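Local coordinates for protein PHO85 cyclin-10 (Saccharomyces cerevisiae, PDB 4KRD) that partners the cyclin-dependent kinase Pho85 in a complex that phosphorylates and negatively regulates glycogen synthase Gsy2, restraining glycogen accumulation, at residues R90-K94 with C95-P99; M186-N189 with R190-A193. All blocks are in the same frame, centred on the assembly; numbering follows the deposited sequence.

Contact 1 of 2, residues R90-K94 with C95-P99; sequences RIQDK and CEYQP
Gln92 curls its side chain toward the backbone of Tyr97, five residues further along. From CB the chain starts beside the residue's own carbonyl carbon, CG being anti to the backbone N (chi1 180°), and a bend at chi2 (60°) turns the amide along the chain toward the loop. CD comes to 3.5 Å from Tyr97 N, and the amide, whose two ends are uncertain, lies close to the backbone N and O of Tyr97, its plane turned 49° from that of the phenol ring. Shortening Gln92 to an alanine is likely to leave the Tyr97 backbone without this polar neighbour and to open a gap between the last helical turn and the loop. The setting is the C-terminal end of helix 84-95 in the cyclin fold. Cys95 N still donates to Ile91 O at 2.8 Å, and Glu96 N to Gln92 O at 2.8 Å, before Glu96 adopts a positive phi and swings the chain out of the helix. On the buried side, Ile91 CG2 touches Cys95 SG at 4.3 Å, and Cys95 CB sits 3.2 Å above one face of the Tyr97 ring, displaced toward its rim. That ring also packs on Tyr102, Val141 and Phe158.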
loop_
_atom_site.group_PDB
_atom_site.type_symbol
_atom_site.label_atom_id
_atom_site.label_comp_id
_atom_site.label_asym_id
_atom_site.label_seq_id
_atom_site.Cartn_x
_atom_site.Cartn_y
_atom_site.Cartn_z
ATOM N N ARG B 90 10.204 14.794 23.001
ATOM C CA ARG B 90 10.881 13.551 23.350
ATOM C C ARG B 90 10.832 12.528 22.207
ATOM O O ARG B 90 11.835 11.892 21.897
ATOM C CB ARG B 90 10.318 12.955 24.646
ATOM C CG ARG B 90 10.793 11.532 24.920
ATOM C CD ARG B 90 10.365 11.016 26.285
ATOM N NE ARG B 90 10.624 9.582 26.407
ATOM C CZ ARG B 90 11.807 9.052 26.709
ATOM N NH1 ARG B 90 12.855 9.837 26.935
ATOM N NH2 ARG B 90 11.944 7.733 26.784
ATOM N N ILE B 91 9.664 12.380 21.585
ATOM C CA ILE B 91 9.497 11.441 20.475
ATOM C C ILE B 91 10.410 11.816 19.305
ATOM O O ILE B 91 11.119 10.967 18.758
ATOM C CB ILE B 91 8.005 11.353 20.024
ATOM C CG1 ILE B 91 7.134 10.808 21.160
ATOM C CG2 ILE B 91 7.846 10.459 18.799
ATOM C CD1 ILE B 91 5.621 10.763 20.854
ATOM N N GLN B 92 10.411 13.088 18.931
ATOM C CA GLN B 92 11.220 13.527 17.800
ATOM C C GLN B 92 12.721 13.485 18.097
ATOM O O GLN B 92 13.522 13.185 17.213
ATOM C CB GLN B 92 10.798 14.924 17.341
ATOM C CG GLN B 92 11.598 15.466 16.165
ATOM C CD GLN B 92 11.500 14.590 14.916
ATOM O OE1 GLN B 92 12.278 14.740 13.970
ATOM N NE2 GLN B 92 10.551 13.668 14.916
ATOM N N ASP B 93 13.095 13.790 19.336
ATOM C CA ASP B 93 14.494 13.727 19.759
ATOM C C ASP B 93 15.026 12.304 19.643
ATOM O O ASP B 93 16.175 12.080 19.244
ATOM C CB ASP B 93 14.644 14.206 21.208
ATOM C CG ASP B 93 14.615 15.719 21.330
ATOM O OD1 ASP B 93 14.854 16.406 20.309
ATOM O OD2 ASP B 93 14.358 16.219 22.448
ATOM N N LYS B 94 14.171 11.344 19.988
ATOM C CA LYS B 94 14.527 9.932 19.994
ATOM C C LYS B 94 14.376 9.257 18.625
ATOM O O LYS B 94 15.090 8.300 18.312
ATOM C CB LYS B 94 13.664 9.191 21.018
ATOM C CG LYS B 94 13.814 9.677 22.446
ATOM C CD LYS B 94 15.111 9.183 23.078
ATOM C CE LYS B 94 15.110 9.401 24.591
ATOM N NZ LYS B 94 16.350 8.888 25.244
ATOM N N CYS B 95 13.453 9.749 17.804
ATOM C CA CYS B 95 13.118 9.057 16.557
ATOM C C CYS B 95 13.579 9.761 15.294
ATOM O O CYS B 95 13.791 9.119 14.280
ATOM C CB CYS B 95 11.614 8.816 16.465
ATOM S SG CYS B 95 10.985 7.751 17.722
ATOM N N GLU B 96 13.709 11.084 15.347
ATOM C CA GLU B 96 14.186 11.841 14.190
ATOM C C GLU B 96 13.399 11.542 12.907
ATOM O O GLU B 96 13.959 11.130 11.886
ATOM C CB GLU B 96 15.690 11.619 13.987
ATOM C CG GLU B 96 16.544 12.164 15.132
ATOM C CD GLU B 96 18.023 11.806 14.989
ATOM O OE1 GLU B 96 18.459 11.450 13.870
ATOM O OE2 GLU B 96 18.749 11.882 16.006
ATOM N N TYR B 97 12.092 11.780 12.961
ATOM C CA TYR B 97 11.235 11.563 11.800
ATOM C C TYR B 97 11.206 12.773 10.882
ATOM O O TYR B 97 11.509 13.891 11.301
ATOM C CB TYR B 97 9.803 11.242 12.248
ATOM C CG TYR B 97 9.662 9.911 12.939
ATOM C CD1 TYR B 97 10.141 8.748 12.355
ATOM C CD2 TYR B 97 9.030 9.812 14.173
ATOM C CE1 TYR B 97 10.006 7.522 12.983
ATOM C CE2 TYR B 97 8.889 8.593 14.808
ATOM C CZ TYR B 97 9.381 7.453 14.211
ATOM O OH TYR B 97 9.246 6.239 14.846
ATOM N N GLN B 98 10.827 12.528 9.632
ATOM C CA GLN B 98 10.555 13.563 8.641
ATOM C C GLN B 98 9.268 14.271 8.986
ATOM O O GLN B 98 8.433 13.715 9.691
ATOM C CB GLN B 98 10.380 12.918 7.269
ATOM C CG GLN B 98 11.664 12.408 6.661
ATOM C CD GLN B 98 12.547 13.536 6.171
ATOM O OE1 GLN B 98 13.519 13.910 6.831
ATOM N NE2 GLN B 98 12.204 14.094 5.013
ATOM N N PRO B 99 9.088 15.495 8.472
ATOM C CA PRO B 99 7.860 16.249 8.745
ATOM C C PRO B 99 6.619 15.515 8.246
ATOM O O PRO B 99 5.546 15.688 8.822
ATOM C CB PRO B 99 8.058 17.548 7.952
ATOM C CG PRO B 99 9.536 17.684 7.813
ATOM C CD PRO B 99 10.057 16.279 7.686
#

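Contact 2 of 2, residues M186-N189 with R190-A193; sequences MVSN and RKLA
Lys191 lays its side chain back along the loop that leads into its own helix, so that its methylenes pass Ser188 and its amine reaches Met186. CG lies 3.5 Å from Ser188 OG, and CD is 3.1 Å from Met186 O. A final bend at chi4 (73°) brings NZ round to the same carbonyl, where it donates a 2.9 Å hydrogen bond in the carbonyl plane, on a lone pair. Outside the turn, the ammonium also forms a salt bridge with an acidic side chain on the chain of another protein, probably the kinase partner, and an acidic side chain of that chain accepts from Met186 N. Ser188 faces the lysine from the loop. Its chi1 of 74° sets OG between its backbone N and carbonyl carbon, turned to the first helical turn, and OG accepts from Lys191 N at 3.2 Å with an N-H...O angle of 151°. This is a serine N-cap, opening helix 189-203 of the cyclin. Ser188 O takes up Leu192 N at 3.1 Å, and Ala193 N donates to Asn189 O at 2.9 Å, so the regular helical bonds follow directly. Arg190 diverges from the lysine: only its base stays near the cap, with CB 4.0 Å from Ser188 OG, while its guanidinium runs off to a salt bridge with Glu18 and a bond to Ile25 O. Leu192 sets CG 3.6 Å from Ser188 O and packs its side chain on Thr100, Leu103 and Val104 of helix 99-113.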
loop_
_atom_site.group_PDB
_atom_site.type_symbol
_atom_site.label_atom_id
_atom_site.label_comp_id
_atom_site.label_asym_id
_atom_site.label_seq_id
_atom_site.Cartn_x
_atom_site.Cartn_y
_atom_site.Cartn_z
ATOM N N MET B 186 -6.021 6.844 2.243
ATOM C CA MET B 186 -4.873 6.650 1.367
ATOM C C MET B 186 -3.906 7.832 1.418
ATOM O O MET B 186 -4.299 8.965 1.172
ATOM C CB MET B 186 -5.351 6.404 -0.062
ATOM C CG MET B 186 -4.230 6.199 -1.031
ATOM S SD MET B 186 -4.916 5.860 -2.654
ATOM C CE MET B 186 -5.154 7.510 -3.302
ATOM N N VAL B 187 -2.645 7.571 1.748
ATOM C CA VAL B 187 -1.646 8.629 1.746
ATOM C C VAL B 187 -1.530 9.263 0.358
ATOM O O VAL B 187 -1.463 8.562 -0.656
ATOM C CB VAL B 187 -0.263 8.125 2.185
ATOM C CG1 VAL B 187 0.787 9.210 1.947
ATOM C CG2 VAL B 187 -0.288 7.696 3.655
ATOM N N SER B 188 -1.546 10.593 0.327
ATOM C CA SER B 188 -1.493 11.359 -0.914
ATOM C C SER B 188 -1.081 12.796 -0.581
ATOM O O SER B 188 -1.206 13.239 0.567
ATOM C CB SER B 188 -2.875 11.404 -1.572
ATOM O OG SER B 188 -3.732 12.299 -0.858
ATOM N N ASN B 189 -0.622 13.526 -1.591
ATOM C CA ASN B 189 -0.263 14.931 -1.429
ATOM C C ASN B 189 -1.415 15.780 -0.884
ATOM O O ASN B 189 -1.197 16.672 -0.060
ATOM C CB ASN B 189 0.270 15.514 -2.751
ATOM C CG ASN B 189 1.594 14.885 -3.190
ATOM O OD1 ASN B 189 2.221 14.128 -2.449
ATOM N ND2 ASN B 189 2.020 15.202 -4.407
ATOM N N ARG B 190 -2.642 15.497 -1.314
ATOM C CA ARG B 190 -3.785 16.261 -0.830
ATOM C C ARG B 190 -4.084 16.027 0.648
ATOM O O ARG B 190 -4.602 16.914 1.321
ATOM C CB ARG B 190 -5.040 15.991 -1.654
ATOM C CG ARG B 190 -4.888 16.311 -3.131
ATOM C CD ARG B 190 -6.131 15.893 -3.882
ATOM N NE ARG B 190 -7.263 16.762 -3.598
ATOM C CZ ARG B 190 -8.523 16.349 -3.553
ATOM N NH1 ARG B 190 -8.809 15.070 -3.757
ATOM N NH2 ARG B 190 -9.494 17.214 -3.297
ATOM N N LYS B 191 -3.782 14.838 1.157
ATOM C CA LYS B 191 -3.983 14.610 2.587
ATOM C C LYS B 191 -2.902 15.330 3.390
ATOM O O LYS B 191 -3.200 15.942 4.422
ATOM C CB LYS B 191 -4.100 13.115 2.912
ATOM C CG LYS B 191 -5.348 12.498 2.252
ATOM C CD LYS B 191 -5.717 11.173 2.853
ATOM C CE LYS B 191 -7.019 10.663 2.267
ATOM N NZ LYS B 191 -6.879 10.174 0.878
ATOM N N LEU B 192 -1.668 15.312 2.880
ATOM C CA LEU B 192 -0.577 16.064 3.482
ATOM C C LEU B 192 -0.958 17.538 3.557
ATOM O O LEU B 192 -0.776 18.195 4.592
ATOM C CB LEU B 192 0.724 15.904 2.681
ATOM C CG LEU B 192 1.403 14.532 2.695
ATOM C CD1 LEU B 192 2.833 14.620 2.180
ATOM C CD2 LEU B 192 1.390 13.955 4.084
ATOM N N ALA B 193 -1.505 18.047 2.458
ATOM C CA ALA B 193 -1.925 19.443 2.396
ATOM C C ALA B 193 -3.065 19.721 3.365
ATOM O O ALA B 193 -3.017 20.696 4.110
ATOM C CB ALA B 193 -2.336 19.815 0.986
#

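In the fold
From the N terminus, the chain first meets contact 1, where helix 84-95 ends and the short loop before helix 99-113 begins. Contact 2 comes much later, where the loop after helix 166-180 passes into helix 189-203. Each closes only a tight local turn; the two lie in series and neither encloses nor crosses the other. The centres of contact 1 and contact 2 are about 21 Å apart, and the two do not touch. Helix 99-113 links them: Ile91 and Tyr97 rest on it at Tyr102, whereas Lys191 meets it at Phe107. Contact 1 further joins helices 130-148 and 155-162, and contact 2 faces the chain of another protein.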